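Local coordinates for protein probable benzoylformate decarboxylase (Rhodococcus jostii, PDB 7ORX) that binds thiamine diphosphate and a sodium ion as a tetrameric member of the thiamine diphosphate-dependent enzyme family, each subunit combining two cofactor-binding domains with a central domain, at residues Leu69-Ala74 with Val96-Gln101; Asn205-Leu210 with Pro233-Pro238; Ala373-Glu378 with Ile426-Asp431. One frame throughout, in Å; residues are numbered along the deposited sequence.

Contact 1. Residues Leu69-Ala74 with Val96-Gln101; sequences LVNLHA and VVTAGQ. With TPP (thiamine diphosphate), chain K.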
# COMPACT_ATOMS: atom_id res chain seq x y z
N LEU C 69 8.67 -24.06 3.04
CA LEU C 69 9.25 -22.91 3.78
C LEU C 69 10.40 -22.32 2.98
O LEU C 69 11.27 -23.05 2.54
CB LEU C 69 9.73 -23.40 5.15
CG LEU C 69 10.24 -22.32 6.10
CD1 LEU C 69 9.18 -21.25 6.39
CD2 LEU C 69 10.69 -22.96 7.41
N VAL C 70 10.44 -21.01 2.86
CA VAL C 70 11.56 -20.28 2.22
C VAL C 70 12.13 -19.32 3.27
O VAL C 70 11.33 -18.82 4.04
CB VAL C 70 11.03 -19.52 1.01
CG1 VAL C 70 12.09 -18.66 0.38
CG2 VAL C 70 10.39 -20.48 0.01
N ASN C 71 13.43 -19.06 3.30
CA ASN C 71 14.03 -18.10 4.25
C ASN C 71 14.99 -17.19 3.49
O ASN C 71 16.03 -17.64 2.99
CB ASN C 71 14.71 -18.85 5.40
CG ASN C 71 15.31 -17.93 6.43
OD1 ASN C 71 14.70 -16.94 6.84
ND2 ASN C 71 16.51 -18.24 6.87
N LEU C 72 14.68 -15.90 3.42
CA LEU C 72 15.42 -14.94 2.58
C LEU C 72 16.00 -13.85 3.46
O LEU C 72 15.62 -13.75 4.64
CB LEU C 72 14.43 -14.33 1.58
CG LEU C 72 13.78 -15.32 0.63
CD1 LEU C 72 12.68 -14.64 -0.19
CD2 LEU C 72 14.82 -15.94 -0.28
N HIS C 73 16.84 -13.01 2.86
CA HIS C 73 17.63 -11.98 3.56
C HIS C 73 17.04 -10.58 3.34
O HIS C 73 17.31 -10.00 2.29
CB HIS C 73 19.10 -12.01 3.14
CG HIS C 73 19.84 -10.89 3.77
ND1 HIS C 73 19.96 -10.75 5.17
CD2 HIS C 73 20.39 -9.78 3.22
CE1 HIS C 73 20.60 -9.64 5.45
NE2 HIS C 73 20.88 -9.03 4.26
N ALA C 74 16.34 -10.03 4.35
CA ALA C 74 16.02 -8.59 4.46
C ALA C 74 15.26 -8.13 3.21
O ALA C 74 14.53 -8.96 2.61
CB ALA C 74 17.30 -7.81 4.70
N VAL C 96 5.49 -20.41 2.07
CA VAL C 96 5.55 -19.58 3.30
C VAL C 96 6.91 -18.90 3.31
O VAL C 96 7.91 -19.58 3.55
CB VAL C 96 5.36 -20.50 4.51
CG1 VAL C 96 5.44 -19.70 5.78
CG2 VAL C 96 4.09 -21.30 4.38
N VAL C 97 6.98 -17.63 2.98
CA VAL C 97 8.30 -16.98 2.81
C VAL C 97 8.58 -16.16 4.06
O VAL C 97 7.88 -15.18 4.26
CB VAL C 97 8.24 -16.06 1.58
CG1 VAL C 97 9.57 -15.37 1.33
CG2 VAL C 97 7.76 -16.81 0.36
N THR C 98 9.56 -16.56 4.87
CA THR C 98 10.07 -15.76 6.01
C THR C 98 11.31 -14.97 5.57
O THR C 98 12.16 -15.49 4.84
CB THR C 98 10.38 -16.66 7.20
OG1 THR C 98 11.54 -17.41 6.86
CG2 THR C 98 9.26 -17.62 7.53
N ALA C 99 11.44 -13.74 6.05
CA ALA C 99 12.61 -12.88 5.79
C ALA C 99 13.19 -12.44 7.13
O ALA C 99 12.43 -12.08 8.02
CB ALA C 99 12.16 -11.71 4.96
N GLY C 100 14.50 -12.48 7.28
CA GLY C 100 15.20 -11.83 8.40
C GLY C 100 15.01 -10.32 8.36
O GLY C 100 15.05 -9.70 7.30
N GLN C 101 14.85 -9.72 9.53
CA GLN C 101 14.80 -8.25 9.68
C GLN C 101 15.84 -7.86 10.73
O GLN C 101 16.25 -8.70 11.52
CB GLN C 101 13.37 -7.84 10.03
CG GLN C 101 13.22 -6.43 10.52
CD GLN C 101 13.42 -5.43 9.40
OE1 GLN C 101 14.55 -5.16 8.98
NE2 GLN C 101 12.30 -4.86 8.93
N1' TPP K . 21.60 -11.90 -0.51
C2' TPP K . 21.60 -10.62 -0.91
CM2 TPP K . 20.83 -10.26 -2.14
N3' TPP K . 22.23 -9.62 -0.28
C4' TPP K . 22.92 -9.93 0.83
N4' TPP K . 23.54 -8.92 1.46
C5' TPP K . 22.99 -11.26 1.32
C6' TPP K . 22.29 -12.20 0.60
C7' TPP K . 23.77 -11.61 2.56
N3 TPP K . 25.22 -11.47 2.38
C2 TPP K . 25.88 -10.36 2.71
S1 TPP K . 27.52 -10.70 3.00
C5 TPP K . 27.36 -12.19 2.13
C4 TPP K . 26.06 -12.48 1.89
CM4 TPP K . 25.53 -13.70 1.19
C6 TPP K . 28.57 -12.99 1.71
C7 TPP K . 29.01 -12.71 0.28
O7 TPP K . 30.17 -13.54 -0.03
PA TPP K . 31.41 -12.95 -0.87
O1A TPP K . 30.92 -11.99 -1.90
O2A TPP K . 32.18 -14.18 -1.20
O3A TPP K . 32.24 -12.04 0.16
PB TPP K . 33.31 -12.45 1.28
O1B TPP K . 34.48 -11.49 1.15
O2B TPP K . 32.57 -12.28 2.57
O3B TPP K . 33.68 -13.88 0.99

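Contact 2. Residues Asn205-Leu210 with Pro233-Pro238; sequences NPVLVL and PVWIAP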
# COMPACT_ATOMS: atom_id res chain seq x y z
N ASN C 205 -24.18 -31.30 -27.36
CA ASN C 205 -22.76 -31.37 -27.79
C ASN C 205 -21.86 -30.57 -26.84
O ASN C 205 -21.34 -29.52 -27.23
CB ASN C 205 -22.66 -30.93 -29.26
CG ASN C 205 -21.23 -30.79 -29.74
OD1 ASN C 205 -20.35 -31.52 -29.30
ND2 ASN C 205 -20.98 -29.81 -30.60
N PRO C 206 -21.58 -31.07 -25.61
CA PRO C 206 -20.80 -30.34 -24.61
C PRO C 206 -19.29 -30.52 -24.77
O PRO C 206 -18.90 -31.48 -25.40
CB PRO C 206 -21.21 -31.03 -23.31
CG PRO C 206 -21.36 -32.46 -23.71
CD PRO C 206 -21.95 -32.39 -25.09
N VAL C 207 -18.49 -29.63 -24.20
CA VAL C 207 -17.00 -29.70 -24.23
C VAL C 207 -16.49 -29.37 -22.83
O VAL C 207 -17.08 -28.48 -22.18
CB VAL C 207 -16.42 -28.74 -25.29
CG1 VAL C 207 -16.78 -27.28 -25.06
CG2 VAL C 207 -14.92 -28.90 -25.40
N LEU C 208 -15.48 -30.12 -22.36
CA LEU C 208 -14.78 -29.86 -21.10
C LEU C 208 -13.54 -29.04 -21.41
O LEU C 208 -12.77 -29.47 -22.28
CB LEU C 208 -14.33 -31.18 -20.47
CG LEU C 208 -15.43 -32.17 -20.10
CD1 LEU C 208 -14.97 -32.96 -18.88
CD2 LEU C 208 -16.75 -31.48 -19.82
N VAL C 209 -13.33 -27.94 -20.70
CA VAL C 209 -12.07 -27.18 -20.78
C VAL C 209 -11.45 -27.27 -19.40
O VAL C 209 -12.20 -27.04 -18.48
CB VAL C 209 -12.35 -25.74 -21.19
CG1 VAL C 209 -11.09 -24.90 -21.22
CG2 VAL C 209 -13.07 -25.71 -22.52
N LEU C 210 -10.22 -27.75 -19.27
CA LEU C 210 -9.65 -28.14 -17.96
C LEU C 210 -8.43 -27.28 -17.66
O LEU C 210 -7.63 -27.01 -18.56
CB LEU C 210 -9.29 -29.63 -17.97
CG LEU C 210 -10.49 -30.56 -18.11
CD1 LEU C 210 -10.11 -32.04 -18.05
CD2 LEU C 210 -11.53 -30.30 -17.08
N PRO C 233 -15.31 -34.11 -26.05
CA PRO C 233 -13.96 -33.63 -26.26
C PRO C 233 -13.47 -32.81 -25.07
O PRO C 233 -14.29 -32.19 -24.40
CB PRO C 233 -14.06 -32.77 -27.52
CG PRO C 233 -15.49 -32.47 -27.71
CD PRO C 233 -16.24 -33.60 -27.05
N VAL C 234 -12.17 -32.86 -24.82
CA VAL C 234 -11.47 -32.18 -23.70
C VAL C 234 -10.37 -31.31 -24.28
O VAL C 234 -9.52 -31.84 -24.93
CB VAL C 234 -10.91 -33.19 -22.71
CG1 VAL C 234 -10.04 -32.52 -21.66
CG2 VAL C 234 -12.02 -33.98 -22.04
N TRP C 235 -10.42 -30.02 -24.03
CA TRP C 235 -9.34 -29.06 -24.29
C TRP C 235 -8.72 -28.64 -22.97
O TRP C 235 -9.45 -28.61 -21.95
CB TRP C 235 -9.89 -27.82 -24.97
CG TRP C 235 -10.46 -28.08 -26.31
CD1 TRP C 235 -11.69 -28.57 -26.63
CD2 TRP C 235 -9.78 -27.82 -27.54
NE1 TRP C 235 -11.81 -28.64 -28.00
CE2 TRP C 235 -10.66 -28.18 -28.58
CE3 TRP C 235 -8.50 -27.34 -27.86
CZ2 TRP C 235 -10.29 -28.07 -29.90
CZ3 TRP C 235 -8.13 -27.26 -29.17
CH2 TRP C 235 -9.01 -27.62 -30.18
N ILE C 236 -7.47 -28.24 -23.01
CA ILE C 236 -6.83 -27.60 -21.83
C ILE C 236 -7.04 -26.08 -21.94
O ILE C 236 -6.83 -25.54 -23.04
CB ILE C 236 -5.35 -28.01 -21.78
CG1 ILE C 236 -5.24 -29.51 -21.49
CG2 ILE C 236 -4.57 -27.19 -20.78
CD1 ILE C 236 -3.79 -30.01 -21.54
N ALA C 237 -7.39 -25.41 -20.87
CA ALA C 237 -7.53 -23.95 -20.87
C ALA C 237 -6.25 -23.29 -21.33
O ALA C 237 -5.14 -23.74 -21.05
CB ALA C 237 -7.85 -23.48 -19.47
N PRO C 238 -6.36 -22.11 -21.95
CA PRO C 238 -5.20 -21.42 -22.50
C PRO C 238 -4.13 -21.02 -21.50
O PRO C 238 -4.44 -20.81 -20.43
CB PRO C 238 -5.79 -20.15 -23.13
CG PRO C 238 -7.07 -19.96 -22.38
CD PRO C 238 -7.59 -21.36 -22.15

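Contact 3. Residues Ala373-Glu378 with Ile426-Asp431; sequences AIYVNE and IGLIGD. With NA (sodium ion), chain J; TPP (thiamine diphosphate), chain I.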
# COMPACT_ATOMS: atom_id res chain seq x y z
N ALA C 373 7.76 -39.65 -16.67
CA ALA C 373 8.62 -38.45 -16.49
C ALA C 373 7.72 -37.30 -16.06
O ALA C 373 6.55 -37.32 -16.40
CB ALA C 373 9.35 -38.13 -17.75
N ILE C 374 8.29 -36.33 -15.36
CA ILE C 374 7.72 -34.98 -15.09
C ILE C 374 8.44 -33.96 -15.99
O ILE C 374 9.66 -33.89 -15.88
CB ILE C 374 7.96 -34.61 -13.61
CG1 ILE C 374 7.26 -35.60 -12.68
CG2 ILE C 374 7.56 -33.18 -13.34
CD1 ILE C 374 7.52 -35.38 -11.24
N TYR C 375 7.73 -33.18 -16.80
CA TYR C 375 8.40 -32.18 -17.66
C TYR C 375 8.21 -30.79 -17.07
O TYR C 375 7.08 -30.36 -16.97
CB TYR C 375 7.89 -32.26 -19.11
CG TYR C 375 8.15 -33.60 -19.75
CD1 TYR C 375 9.37 -33.93 -20.31
CD2 TYR C 375 7.18 -34.58 -19.71
CE1 TYR C 375 9.59 -35.18 -20.88
CE2 TYR C 375 7.39 -35.83 -20.25
CZ TYR C 375 8.59 -36.14 -20.85
OH TYR C 375 8.75 -37.40 -21.37
N VAL C 376 9.30 -30.11 -16.75
CA VAL C 376 9.23 -28.66 -16.41
C VAL C 376 9.67 -27.87 -17.64
O VAL C 376 10.86 -27.85 -17.96
CB VAL C 376 10.08 -28.33 -15.18
CG1 VAL C 376 10.12 -26.85 -14.88
CG2 VAL C 376 9.60 -29.09 -13.95
N ASN C 377 8.70 -27.25 -18.30
CA ASN C 377 8.80 -26.53 -19.60
C ASN C 377 8.97 -25.03 -19.37
O ASN C 377 8.17 -24.47 -18.67
CB ASN C 377 7.52 -26.75 -20.39
CG ASN C 377 7.67 -26.36 -21.83
OD1 ASN C 377 8.21 -25.30 -22.13
ND2 ASN C 377 7.26 -27.22 -22.74
N GLU C 378 9.95 -24.40 -19.97
CA GLU C 378 10.05 -22.92 -20.02
C GLU C 378 10.68 -22.58 -21.36
O GLU C 378 11.79 -22.07 -21.41
CB GLU C 378 10.84 -22.42 -18.82
CG GLU C 378 10.75 -20.90 -18.64
CD GLU C 378 11.41 -20.37 -17.37
OE1 GLU C 378 10.64 -19.98 -16.41
OE2 GLU C 378 12.69 -20.42 -17.28
N ILE C 426 12.51 -33.91 -16.25
CA ILE C 426 13.21 -33.40 -17.45
C ILE C 426 12.85 -31.93 -17.62
O ILE C 426 11.69 -31.65 -17.82
CB ILE C 426 12.83 -34.25 -18.67
CG1 ILE C 426 13.06 -35.73 -18.37
CG2 ILE C 426 13.59 -33.79 -19.88
CD1 ILE C 426 12.44 -36.65 -19.38
N GLY C 427 13.83 -31.05 -17.53
CA GLY C 427 13.67 -29.61 -17.83
C GLY C 427 13.81 -29.38 -19.32
O GLY C 427 14.76 -29.94 -19.92
N LEU C 428 12.87 -28.66 -19.93
CA LEU C 428 12.99 -28.23 -21.33
C LEU C 428 12.98 -26.71 -21.34
O LEU C 428 11.89 -26.15 -21.30
CB LEU C 428 11.81 -28.81 -22.10
CG LEU C 428 11.71 -30.32 -22.08
CD1 LEU C 428 10.28 -30.71 -22.47
CD2 LEU C 428 12.75 -30.96 -23.03
N ILE C 429 14.15 -26.10 -21.32
CA ILE C 429 14.35 -24.66 -21.05
C ILE C 429 14.86 -24.06 -22.35
O ILE C 429 15.72 -24.68 -22.94
CB ILE C 429 15.39 -24.48 -19.93
CG1 ILE C 429 15.14 -25.43 -18.75
CG2 ILE C 429 15.50 -23.03 -19.48
CD1 ILE C 429 13.73 -25.44 -18.24
N GLY C 430 14.37 -22.90 -22.76
CA GLY C 430 15.01 -22.16 -23.85
C GLY C 430 16.35 -21.57 -23.43
O GLY C 430 16.56 -21.41 -22.23
N ASP C 431 17.18 -21.17 -24.39
CA ASP C 431 18.46 -20.47 -24.14
C ASP C 431 18.23 -19.10 -23.48
O ASP C 431 19.10 -18.64 -22.71
CB ASP C 431 19.30 -20.38 -25.42
CG ASP C 431 18.74 -19.57 -26.59
OD1 ASP C 431 17.46 -19.58 -26.81
OD2 ASP C 431 19.60 -18.96 -27.29
NA NA J . 15.60 -19.16 -27.79
N1' TPP I . 11.50 -11.28 -18.61
C2' TPP I . 10.88 -12.15 -17.81
CM2 TPP I . 11.34 -12.25 -16.39
N3' TPP I . 9.86 -12.93 -18.17
C4' TPP I . 9.43 -12.83 -19.44
N4' TPP I . 8.41 -13.63 -19.78
C5' TPP I . 10.03 -11.96 -20.37
C6' TPP I . 11.07 -11.19 -19.88
C7' TPP I . 9.58 -11.84 -21.82
N3 TPP I . 9.87 -13.05 -22.63
C2 TPP I . 8.89 -13.87 -23.05
S1 TPP I . 9.47 -15.14 -24.04
C5 TPP I . 11.08 -14.52 -23.87
C4 TPP I . 11.14 -13.46 -23.03
CM4 TPP I . 12.39 -12.75 -22.60
C6 TPP I . 12.22 -15.11 -24.66
C7 TPP I . 12.83 -16.32 -24.00
O7 TPP I . 12.78 -17.38 -24.98
PA TPP I . 13.70 -18.68 -24.84
O1A TPP I . 13.88 -19.27 -23.48
O2A TPP I . 14.96 -18.30 -25.54
O3A TPP I . 12.77 -19.64 -25.72
PB TPP I . 12.29 -19.47 -27.27
O1B TPP I . 11.46 -20.68 -27.63
O2B TPP I . 11.52 -18.17 -27.36
O3B TPP I . 13.59 -19.41 -28.04
O HOH W 1 15.29 -21.48 -27.42

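Contact 1. Residues Leu69-Ala74 with Val96-Gln101
Backbone hydrogen bonds zip V70 and L72 onto V96, T98 and G100. V70 N donates to V96 O at 3.0 Å and V70 O receives T98 N; L72 N then reaches T98 O at 2.9 Å, and L72 O takes G100 N. Beyond this ladder A74 N makes a weak, bent bond to G100 O.

These are neighbouring parallel strands of the N-terminal thiamine diphosphate-binding domain, joined by a beta-alpha-beta connection through helices 74-79 and 82-90, with strands 22-25 and 157-162 flanking the pair.

Polar side chains meet on the face that carries L69, N71, V96 and T98. T98 OG1 sits between its backbone N and carbonyl carbon (chi1 71°), which brings it 3.2 Å from both V70 O and N71 OD1.

Apolar contacts occur on both faces. L69 CD1 lies 3.8 Å from T98 CG2 and also touches V96 O and CG1; on the reverse face L72 CD1 reaches V97 CG1 at 3.5 Å.

Next to the cofactor the H73 ring is sandwiched: A74 CB sits over its centre, and C7' of thiamine diphosphate over the other face toward the rim. E31 holds H73 ND1, while the cofactor also bonds to S433 of the second subunit.

Contact 2. Residues Asn205-Leu210 with Pro233-Pro238
V234 packs against L208 and L210 on a shared face of the parallel sheet of the central domain, a Rossmann-like fold in which strands 206-210 and 234-236 are adjacent and helices 212-216 and 220-230 make the connection between them. Starting at the root of the V234 side chain, CB lies 4.2 Å from L208 O. CG1 points anti to the backbone N (chi1 172°) and is carried forward along the sheet to L210, meeting its CD1 at 3.6 Å and its CG at 4.1 Å. CG2 takes the other branch and settles beside L208, 4.0 Å from its CB. Helix 220-230 covers this side, A227 touching V234 and L226 touching L208.

The opposite face carries V209 and W235, and V207 CG2 comes in at the edge of the indole, close to the ring plane, and stands 3.5 Å from W235 CD1. R253 on the next strand, 252-255, also touches this tryptophan. Further on, V209 CG1 leans onto A237, with 3.9 Å to its CB.

W235 is gripped at both backbone ends: its N donates to L208 O at 3.0 Å, and its O receives L210 N in the carbonyl plane. L208 N in turn bonds to P233 O. In the last bond, A237 N meets L210 O at 2.8 Å, nearly straight at 170°, but approaching from 37° above the carbonyl plane.

Contact 3. Residues Ala373-Glu378 with Ile426-Asp431
The Y375 ring and the I426 side chain run side by side, pointing the same way, and the isoleucine CD1 meets the ring atom CE1 at 3.5 Å. L428 CD1 approaches from the other side of the ring plane, 4.0 Å from Y375 CD1. Both methyls come in obliquely, while M390 and A369 make further contacts with the tyrosine. I426 CD1 has a second apolar neighbour across the pair in A373 CB, at 3.8 Å.

The other flat groups are polar and find their partners beyond the two strands. The N377 amide uses OD1 to accept the S379 backbone N, and the E378 carboxylate uses OE1 to accept F408 N. D431 turns its carboxylate to the metal: with chi1 at 63°, OD1 binds the sodium ion at 2.1 Å. Thiamine diphosphate gives the sodium ion O2A at 2.5 Å and O3B at 2.0 Å, and a water, N458 OD1 and T460 O complete six ligands. G430, D431 and G432, followed by N458, form the GDG...N signature of this enzyme family, which anchors the diphosphate through a metal ion.

Five backbone hydrogen bonds join the two strands, the last at G430, where the signature begins. I374 O accepts I426 N, V376 N gives to I426 O, and V376 O accepts L428 N; then E378 N meets L428 O at 2.9 Å in an almost straight bond (173°), and G430 N reaches E378 O at 3.0 Å. E378 O also accepts S433 OG, tying its strand end to the residue just beyond the GDG.

Within the parallel sheet, strand 398-399 borders 374-378 and strand 452-457 borders 425-430, I454 touching both I426 and L428. Helix 383-389 lies over the face bearing N377 and L428, touching both through F386.

How the contacts relate
All three contacts join neighbouring parallel strands at the heart of a domain, one in each of the three alpha/beta domains, and none is a surface contact. Contact 3 lies closest to the centre of the chain; contacts 1 and 2 lie on opposite sides of that centre, their own centres about 40 Å apart. Their strand ends differ in chemistry. Contact 2 pairs only apolar side chains across its strands, touches no cofactor, and includes the partly exposed P233 and W235. Contacts 1 and 3 both end at thiamine diphosphate, but at different molecules and different parts: H73 meets the pyrimidine end, whereas G430 and D431 meet the diphosphate and sodium.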